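PDB 2F6I: ATP-dependent CLP protease, putative from Plasmodium falciparum, which probably cleaves proteins into small peptides as the ClpP serine protease of an ATP-dependent Clp system, this chain being its catalytic domain. Local coordinates for residues Q100-S112 and K122-P136. Residues are numbered along the deposited sequence; the frame is centred on the assembly and turned at random.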
ATOM      1  N   GLN C 100      38.800  24.869  10.274  1.00 49.98           N
ATOM      2  CA  GLN C 100      38.398  25.041  11.659  1.00 51.53           C
ATOM      3  C   GLN C 100      36.971  24.524  11.771  1.00 50.85           C
ATOM      4  O   GLN C 100      36.102  24.884  10.981  1.00 50.90           O
ATOM      5  CB  GLN C 100      38.502  26.500  12.112  1.00 52.96           C
ATOM      6  CG  GLN C 100      37.876  27.533  11.219  1.00 57.87           C
ATOM      7  CD  GLN C 100      38.049  28.931  11.789  1.00 61.10           C
ATOM      8  OE1 GLN C 100      37.343  29.326  12.719  1.00 64.40           O
ATOM      9  NE2 GLN C 100      39.010  29.678  11.250  1.00 59.54           N
ATOM     10  N   THR C 101      36.753  23.651  12.747  1.00 49.20           N
ATOM     11  CA  THR C 101      35.454  23.034  12.957  1.00 47.68           C
ATOM     12  C   THR C 101      34.691  23.591  14.151  1.00 46.88           C
ATOM     13  O   THR C 101      35.256  23.793  15.225  1.00 47.07           O
ATOM     14  CB  THR C 101      35.612  21.516  13.154  1.00 47.51           C
ATOM     15  OG1 THR C 101      36.513  21.271  14.241  1.00 45.26           O
ATOM     16  CG2 THR C 101      36.164  20.871  11.896  1.00 43.97           C
ATOM     17  N   ILE C 102      33.402  23.837  13.950  1.00 44.76           N
ATOM     18  CA  ILE C 102      32.539  24.347  15.005  1.00 43.90           C
ATOM     19  C   ILE C 102      31.283  23.485  15.041  1.00 45.04           C
ATOM     20  O   ILE C 102      30.554  23.380  14.052  1.00 45.26           O
ATOM     21  CB  ILE C 102      32.140  25.813  14.758  1.00 42.20           C
ATOM     22  CG1 ILE C 102      33.398  26.683  14.690  1.00 44.31           C
ATOM     23  CG2 ILE C 102      31.226  26.298  15.879  1.00 39.46           C
ATOM     24  CD1 ILE C 102      33.119  28.165  14.508  1.00 43.59           C
ATOM     25  N   SER C 103      31.035  22.859  16.183  1.00 43.60           N
ATOM     26  CA  SER C 103      29.879  21.995  16.323  1.00 44.18           C
ATOM     27  C   SER C 103      28.781  22.628  17.153  1.00 44.61           C
ATOM     28  O   SER C 103      29.041  23.437  18.041  1.00 45.11           O
ATOM     29  CB  SER C 103      30.282  20.682  16.988  1.00 42.88           C
ATOM     30  OG  SER C 103      30.595  20.901  18.353  1.00 42.80           O
ATOM     31  N   PHE C 104      27.547  22.258  16.841  1.00 44.70           N
ATOM     32  CA  PHE C 104      26.391  22.721  17.587  1.00 45.06           C
ATOM     33  C   PHE C 104      25.267  21.720  17.374  1.00 44.31           C
ATOM     34  O   PHE C 104      25.257  20.993  16.382  1.00 43.27           O
ATOM     35  CB  PHE C 104      25.966  24.141  17.175  1.00 44.60           C
ATOM     36  CG  PHE C 104      25.512  24.275  15.749  1.00 45.47           C
ATOM     37  CD1 PHE C 104      26.333  24.878  14.801  1.00 47.91           C
ATOM     38  CD2 PHE C 104      24.240  23.860  15.365  1.00 46.76           C
ATOM     39  CE1 PHE C 104      25.894  25.072  13.490  1.00 48.39           C
ATOM     40  CE2 PHE C 104      23.792  24.048  14.057  1.00 48.06           C
ATOM     41  CZ  PHE C 104      24.622  24.657  13.118  1.00 48.09           C
ATOM     42  N   GLY C 105      24.342  21.660  18.323  1.00 43.59           N
ATOM     43  CA  GLY C 105      23.236  20.729  18.210  1.00 43.45           C
ATOM     44  C   GLY C 105      23.636  19.328  18.621  1.00 42.89           C
ATOM     45  O   GLY C 105      23.761  19.028  19.807  1.00 43.20           O
ATOM     46  N   LEU C 106      23.842  18.463  17.636  1.00 43.17           N
ATOM     47  CA  LEU C 106      24.223  17.089  17.910  1.00 43.55           C
ATOM     48  C   LEU C 106      25.270  16.623  16.916  1.00 43.14           C
ATOM     49  O   LEU C 106      25.131  16.831  15.711  1.00 42.68           O
ATOM     50  CB  LEU C 106      22.998  16.177  17.828  1.00 47.32           C
ATOM     51  CG  LEU C 106      23.230  14.725  18.241  1.00 49.79           C
ATOM     52  CD1 LEU C 106      23.682  14.704  19.680  1.00 53.16           C
ATOM     53  CD2 LEU C 106      21.957  13.916  18.084  1.00 53.66           C
ATOM     54  N   VAL C 107      26.325  15.998  17.428  1.00 42.40           N
ATOM     55  CA  VAL C 107      27.395  15.489  16.583  1.00 42.76           C
ATOM     56  C   VAL C 107      27.711  14.073  17.032  1.00 43.31           C
ATOM     57  O   VAL C 107      27.785  13.803  18.233  1.00 43.29           O
ATOM     58  CB  VAL C 107      28.658  16.364  16.691  1.00 44.37           C
ATOM     59  CG1 VAL C 107      29.777  15.765  15.856  1.00 44.18           C
ATOM     60  CG2 VAL C 107      28.345  17.781  16.220  1.00 43.37           C
ATOM     61  N   ALA C 108      27.896  13.171  16.073  1.00 43.02           N
ATOM     62  CA  ALA C 108      28.177  11.779  16.401  1.00 44.98           C
ATOM     63  C   ALA C 108      29.007  11.037  15.358  1.00 46.65           C
ATOM     64  O   ALA C 108      29.156  11.488  14.219  1.00 46.44           O
ATOM     65  CB  ALA C 108      26.869  11.039  16.631  1.00 45.00           C
ATOM     66  N   SER C 109      29.539   9.888  15.768  1.00 48.07           N
ATOM     67  CA  SER C 109      30.356   9.034  14.910  1.00 49.20           C
ATOM     68  C   SER C 109      31.328   9.825  14.037  1.00 49.33           C
ATOM     69  O   SER C 109      32.062  10.682  14.537  1.00 50.29           O
ATOM     70  CB  SER C 109      29.453   8.159  14.037  1.00 51.05           C
ATOM     71  OG  SER C 109      30.206   7.164  13.369  1.00 54.26           O
ATOM     72  N   MET C 110      31.339   9.537  12.737  1.00 49.08           N
ATOM     73  CA  MET C 110      32.238  10.230  11.816  1.00 49.08           C
ATOM     74  C   MET C 110      32.117  11.747  11.897  1.00 48.63           C
ATOM     75  O   MET C 110      33.081  12.466  11.628  1.00 48.16           O
ATOM     76  CB  MET C 110      32.001   9.772  10.371  1.00 50.24           C
ATOM     77  CG  MET C 110      32.686   8.458  10.016  1.00 49.56           C
ATOM     78  SD  MET C 110      34.430   8.450  10.517  1.00 54.94           S
ATOM     79  CE  MET C 110      35.112   9.706   9.450  1.00 53.91           C
ATOM     80  N   ALA C 111      30.935  12.234  12.262  1.00 47.05           N
ATOM     81  CA  ALA C 111      30.723  13.669  12.384  1.00 46.48           C
ATOM     82  C   ALA C 111      31.621  14.173  13.510  1.00 45.88           C
ATOM     83  O   ALA C 111      32.246  15.230  13.402  1.00 44.80           O
ATOM     84  CB  ALA C 111      29.260  13.964  12.694  1.00 46.46           C
ATOM     85  N   SER C 112      31.684  13.395  14.587  1.00 45.22           N
ATOM     86  CA  SER C 112      32.511  13.731  15.738  1.00 45.65           C
ATOM     87  C   SER C 112      33.985  13.669  15.359  1.00 45.58           C
ATOM     88  O   SER C 112      34.776  14.515  15.774  1.00 44.95           O
ATOM     89  CB  SER C 112      32.237  12.760  16.889  1.00 46.62           C
ATOM     90  OG  SER C 112      30.936  12.949  17.420  1.00 48.27           O
ATOM     91  N   LYS C 122      41.789  25.078  16.671  1.00 58.54           N
ATOM     92  CA  LYS C 122      40.654  25.700  16.000  1.00 58.68           C
ATOM     93  C   LYS C 122      39.421  24.804  15.933  1.00 56.17           C
ATOM     94  O   LYS C 122      38.609  24.915  15.018  1.00 56.45           O
ATOM     95  CB  LYS C 122      41.056  26.147  14.593  1.00 60.63           C
ATOM     96  CG  LYS C 122      42.108  27.243  14.592  1.00 66.35           C
ATOM     97  CD  LYS C 122      42.337  27.806  13.197  1.00 71.01           C
ATOM     98  CE  LYS C 122      43.369  28.928  13.224  1.00 73.39           C
ATOM     99  NZ  LYS C 122      43.585  29.542  11.882  1.00 74.96           N
ATOM    100  N   ARG C 123      39.294  23.911  16.906  1.00 53.10           N
ATOM    101  CA  ARG C 123      38.148  23.016  16.980  1.00 50.01           C
ATOM    102  C   ARG C 123      37.287  23.558  18.109  1.00 48.91           C
ATOM    103  O   ARG C 123      37.703  23.571  19.267  1.00 47.31           O
ATOM    104  CB  ARG C 123      38.601  21.591  17.291  1.00 48.70           C
ATOM    105  CG  ARG C 123      39.564  21.017  16.261  1.00 48.97           C
ATOM    106  CD  ARG C 123      40.078  19.659  16.703  1.00 48.76           C
ATOM    107  NE  ARG C 123      40.674  19.731  18.034  1.00 47.31           N
ATOM    108  CZ  ARG C 123      41.046  18.674  18.745  1.00 47.40           C
ATOM    109  NH1 ARG C 123      40.889  17.450  18.256  1.00 46.21           N
ATOM    110  NH2 ARG C 123      41.563  18.841  19.955  1.00 47.48           N
ATOM    111  N   LYS C 124      36.089  24.019  17.766  1.00 48.47           N
ATOM    112  CA  LYS C 124      35.199  24.594  18.762  1.00 48.60           C
ATOM    113  C   LYS C 124      33.821  23.946  18.810  1.00 48.25           C
ATOM    114  O   LYS C 124      33.481  23.093  17.989  1.00 47.24           O
ATOM    115  CB  LYS C 124      35.044  26.094  18.511  1.00 49.06           C
ATOM    116  CG  LYS C 124      36.359  26.848  18.459  1.00 52.53           C
ATOM    117  CD  LYS C 124      36.135  28.339  18.244  1.00 55.39           C
ATOM    118  CE  LYS C 124      37.452  29.095  18.202  1.00 57.67           C
ATOM    119  NZ  LYS C 124      37.248  30.565  18.056  1.00 60.67           N
ATOM    120  N   SER C 125      33.032  24.374  19.788  1.00 46.94           N
ATOM    121  CA  SER C 125      31.689  23.862  19.975  1.00 45.83           C
ATOM    122  C   SER C 125      30.857  24.832  20.796  1.00 43.97           C
ATOM    123  O   SER C 125      31.354  25.434  21.747  1.00 43.32           O
ATOM    124  CB  SER C 125      31.736  22.508  20.687  1.00 47.16           C
ATOM    125  OG  SER C 125      30.446  22.122  21.130  1.00 46.85           O
ATOM    126  N   LEU C 126      29.596  25.000  20.412  1.00 41.86           N
ATOM    127  CA  LEU C 126      28.701  25.868  21.155  1.00 40.95           C
ATOM    128  C   LEU C 126      28.339  25.099  22.428  1.00 40.30           C
ATOM    129  O   LEU C 126      28.401  23.869  22.452  1.00 38.23           O
ATOM    130  CB  LEU C 126      27.459  26.196  20.319  1.00 43.24           C
ATOM    131  CG  LEU C 126      27.703  27.223  19.207  1.00 43.40           C
ATOM    132  CD1 LEU C 126      26.478  27.341  18.332  1.00 46.10           C
ATOM    133  CD2 LEU C 126      28.039  28.573  19.823  1.00 43.99           C
ATOM    134  N   PRO C 127      27.954  25.814  23.496  1.00 40.00           N
ATOM    135  CA  PRO C 127      27.579  25.284  24.813  1.00 41.44           C
ATOM    136  C   PRO C 127      26.649  24.065  24.917  1.00 43.03           C
ATOM    137  O   PRO C 127      26.973  23.093  25.602  1.00 41.33           O
ATOM    138  CB  PRO C 127      26.978  26.504  25.516  1.00 40.29           C
ATOM    139  CG  PRO C 127      27.690  27.641  24.898  1.00 39.25           C
ATOM    140  CD  PRO C 127      27.691  27.263  23.441  1.00 40.31           C
ATOM    141  N   ASN C 128      25.498  24.119  24.251  1.00 43.02           N
ATOM    142  CA  ASN C 128      24.515  23.036  24.330  1.00 43.33           C
ATOM    143  C   ASN C 128      24.692  21.825  23.423  1.00 42.76           C
ATOM    144  O   ASN C 128      23.882  20.904  23.456  1.00 44.32           O
ATOM    145  CB  ASN C 128      23.116  23.616  24.133  1.00 42.92           C
ATOM    146  CG  ASN C 128      22.703  24.520  25.278  1.00 46.30           C
ATOM    147  OD1 ASN C 128      22.259  25.651  25.068  1.00 44.55           O
ATOM    148  ND2 ASN C 128      22.845  24.020  26.503  1.00 44.84           N
ATOM    149  N   CYS C 129      25.749  21.811  22.624  1.00 43.42           N
ATOM    150  CA  CYS C 129      25.990  20.691  21.724  1.00 42.32           C
ATOM    151  C   CYS C 129      26.203  19.372  22.471  1.00 43.11           C
ATOM    152  O   CYS C 129      26.833  19.334  23.530  1.00 42.94           O
ATOM    153  CB  CYS C 129      27.207  20.982  20.846  1.00 42.24           C
ATOM    154  SG  CYS C 129      27.516  19.729  19.590  1.00 49.30           S
ATOM    155  N   ARG C 130      25.665  18.293  21.918  1.00 42.60           N
ATOM    156  CA  ARG C 130      25.820  16.972  22.512  1.00 43.46           C
ATOM    157  C   ARG C 130      26.704  16.176  21.563  1.00 44.22           C
ATOM    158  O   ARG C 130      26.397  16.048  20.379  1.00 45.89           O
ATOM    159  CB  ARG C 130      24.458  16.293  22.678  1.00 43.61           C
ATOM    160  CG  ARG C 130      23.483  17.077  23.553  1.00 46.31           C
ATOM    161  CD  ARG C 130      23.984  17.196  24.986  1.00 47.69           C
ATOM    162  NE  ARG C 130      23.853  15.939  25.717  1.00 48.84           N
ATOM    163  CZ  ARG C 130      24.386  15.707  26.914  1.00 49.44           C
ATOM    164  NH1 ARG C 130      25.098  16.647  27.524  1.00 49.49           N
ATOM    165  NH2 ARG C 130      24.196  14.535  27.505  1.00 49.14           N
ATOM    166  N   ILE C 131      27.806  15.650  22.089  1.00 44.95           N
ATOM    167  CA  ILE C 131      28.765  14.893  21.293  1.00 45.71           C
ATOM    168  C   ILE C 131      28.898  13.452  21.774  1.00 47.11           C
ATOM    169  O   ILE C 131      28.982  13.194  22.974  1.00 48.46           O
ATOM    170  CB  ILE C 131      30.148  15.577  21.351  1.00 45.97           C
ATOM    171  CG1 ILE C 131      30.015  17.033  20.896  1.00 47.76           C
ATOM    172  CG2 ILE C 131      31.141  14.836  20.483  1.00 46.29           C
ATOM    173  CD1 ILE C 131      31.271  17.858  21.075  1.00 47.28           C
ATOM    174  N   MET C 132      28.919  12.518  20.827  1.00 48.58           N
ATOM    175  CA  MET C 132      29.036  11.096  21.139  1.00 49.43           C
ATOM    176  C   MET C 132      29.911  10.391  20.111  1.00 49.86           C
ATOM    177  O   MET C 132      30.151  10.913  19.024  1.00 50.15           O
ATOM    178  CB  MET C 132      27.655  10.448  21.156  1.00 51.31           C
ATOM    179  CG  MET C 132      26.971  10.469  19.805  1.00 55.03           C
ATOM    180  SD  MET C 132      25.233  10.883  19.945  1.00 61.03           S
ATOM    181  CE  MET C 132      25.368  12.427  20.833  1.00 58.05           C
ATOM    182  N   ILE C 133      30.372   9.196  20.453  1.00 50.56           N
ATOM    183  CA  ILE C 133      31.232   8.431  19.562  1.00 53.03           C
ATOM    184  C   ILE C 133      30.456   7.397  18.751  1.00 54.39           C
ATOM    185  O   ILE C 133      30.772   7.146  17.587  1.00 53.87           O
ATOM    186  CB  ILE C 133      32.337   7.718  20.365  1.00 53.52           C
ATOM    187  CG1 ILE C 133      33.115   8.750  21.186  1.00 53.66           C
ATOM    188  CG2 ILE C 133      33.265   6.962  19.423  1.00 52.23           C
ATOM    189  CD1 ILE C 133      34.153   8.145  22.106  1.00 55.67           C
ATOM    190  N   HIS C 134      29.442   6.804  19.373  1.00 57.11           N
ATOM    191  CA  HIS C 134      28.606   5.789  18.733  1.00 59.46           C
ATOM    192  C   HIS C 134      27.806   6.352  17.555  1.00 61.08           C
ATOM    193  O   HIS C 134      27.832   7.555  17.293  1.00 60.89           O
ATOM    194  CB  HIS C 134      27.648   5.200  19.769  1.00 60.24           C
ATOM    195  CG  HIS C 134      26.721   6.211  20.372  1.00 62.01           C
ATOM    196  ND1 HIS C 134      25.434   6.406  19.918  1.00 62.51           N
ATOM    197  CD2 HIS C 134      26.907   7.106  21.371  1.00 61.82           C
ATOM    198  CE1 HIS C 134      24.866   7.377  20.612  1.00 61.55           C
ATOM    199  NE2 HIS C 134      25.739   7.819  21.500  1.00 62.37           N
ATOM    200  N   GLN C 135      27.100   5.473  16.847  1.00 62.94           N
ATOM    201  CA  GLN C 135      26.286   5.878  15.702  1.00 65.08           C
ATOM    202  C   GLN C 135      24.800   5.799  16.056  1.00 66.02           C
ATOM    203  O   GLN C 135      24.227   4.711  16.121  1.00 66.23           O
ATOM    204  CB  GLN C 135      26.571   4.979  14.496  1.00 65.24           C
ATOM    205  CG  GLN C 135      28.046   4.848  14.142  1.00 68.66           C
ATOM    206  CD  GLN C 135      28.277   4.064  12.860  1.00 69.65           C
ATOM    207  OE1 GLN C 135      28.012   4.555  11.761  1.00 70.67           O
ATOM    208  NE2 GLN C 135      28.766   2.835  12.998  1.00 69.94           N
ATOM    209  N   PRO C 136      24.158   6.956  16.293  1.00 67.12           N
ATOM    210  CA  PRO C 136      22.735   7.018  16.642  1.00 68.34           C
ATOM    211  C   PRO C 136      21.774   6.587  15.528  1.00 70.32           C
ATOM    212  O   PRO C 136      20.631   6.211  15.803  1.00 69.46           O
ATOM    213  CB  PRO C 136      22.547   8.478  17.050  1.00 67.66           C
ATOM    214  CG  PRO C 136      23.545   9.192  16.197  1.00 67.99           C
ATOM    215  CD  PRO C 136      24.757   8.302  16.308  1.00 66.73           C
TER
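Residues 100-104 and 123-125 run parallel, their short axes 17° apart; the chain turns at Gly-105, and a second parallel ladder pairs 106-107 with 130-132, its register shifted by two across the 126-129 type I turn. Lys-124 N to Thr-101 O (2.7 Å) and Leu-126 N to Ser-103 O are nearly straight bonds of the first ladder; Val-107 N to Arg-130 O belongs to the second. Cys-129 bridges the break: its SG, anti to the backbone N (chi1 -175°), comes within 3.7 Å of Phe-104 C and touches Val-107 CG2. Beside it Ser-103 OG lies 3.0 Å from Ser-125 OG, whose hydroxyl donates to Leu-126 O. The Leu-126 side chain lies alongside that of Phe-104, Leu-126 CD1 3.4 Å from Phe-104 CB. Ser-112 OG, in the first turn of helix 109-116, donates to Met-132 O (2.7 Å). Ala-108 CB touches Met-132 CG and, roughly at right angles, lies 3.5 Å from Pro-136 CD; Met-132 CG also sits over one face, toward the rim, of the ring of His-134, the predicted catalytic histidine. Strand 71-77 flanks 100-104 in the ClpP core sheet, helices 151-169 and 173-181 pack on Ile-133, and Arg-130 salt-bridges Glu-153 of a second subunit.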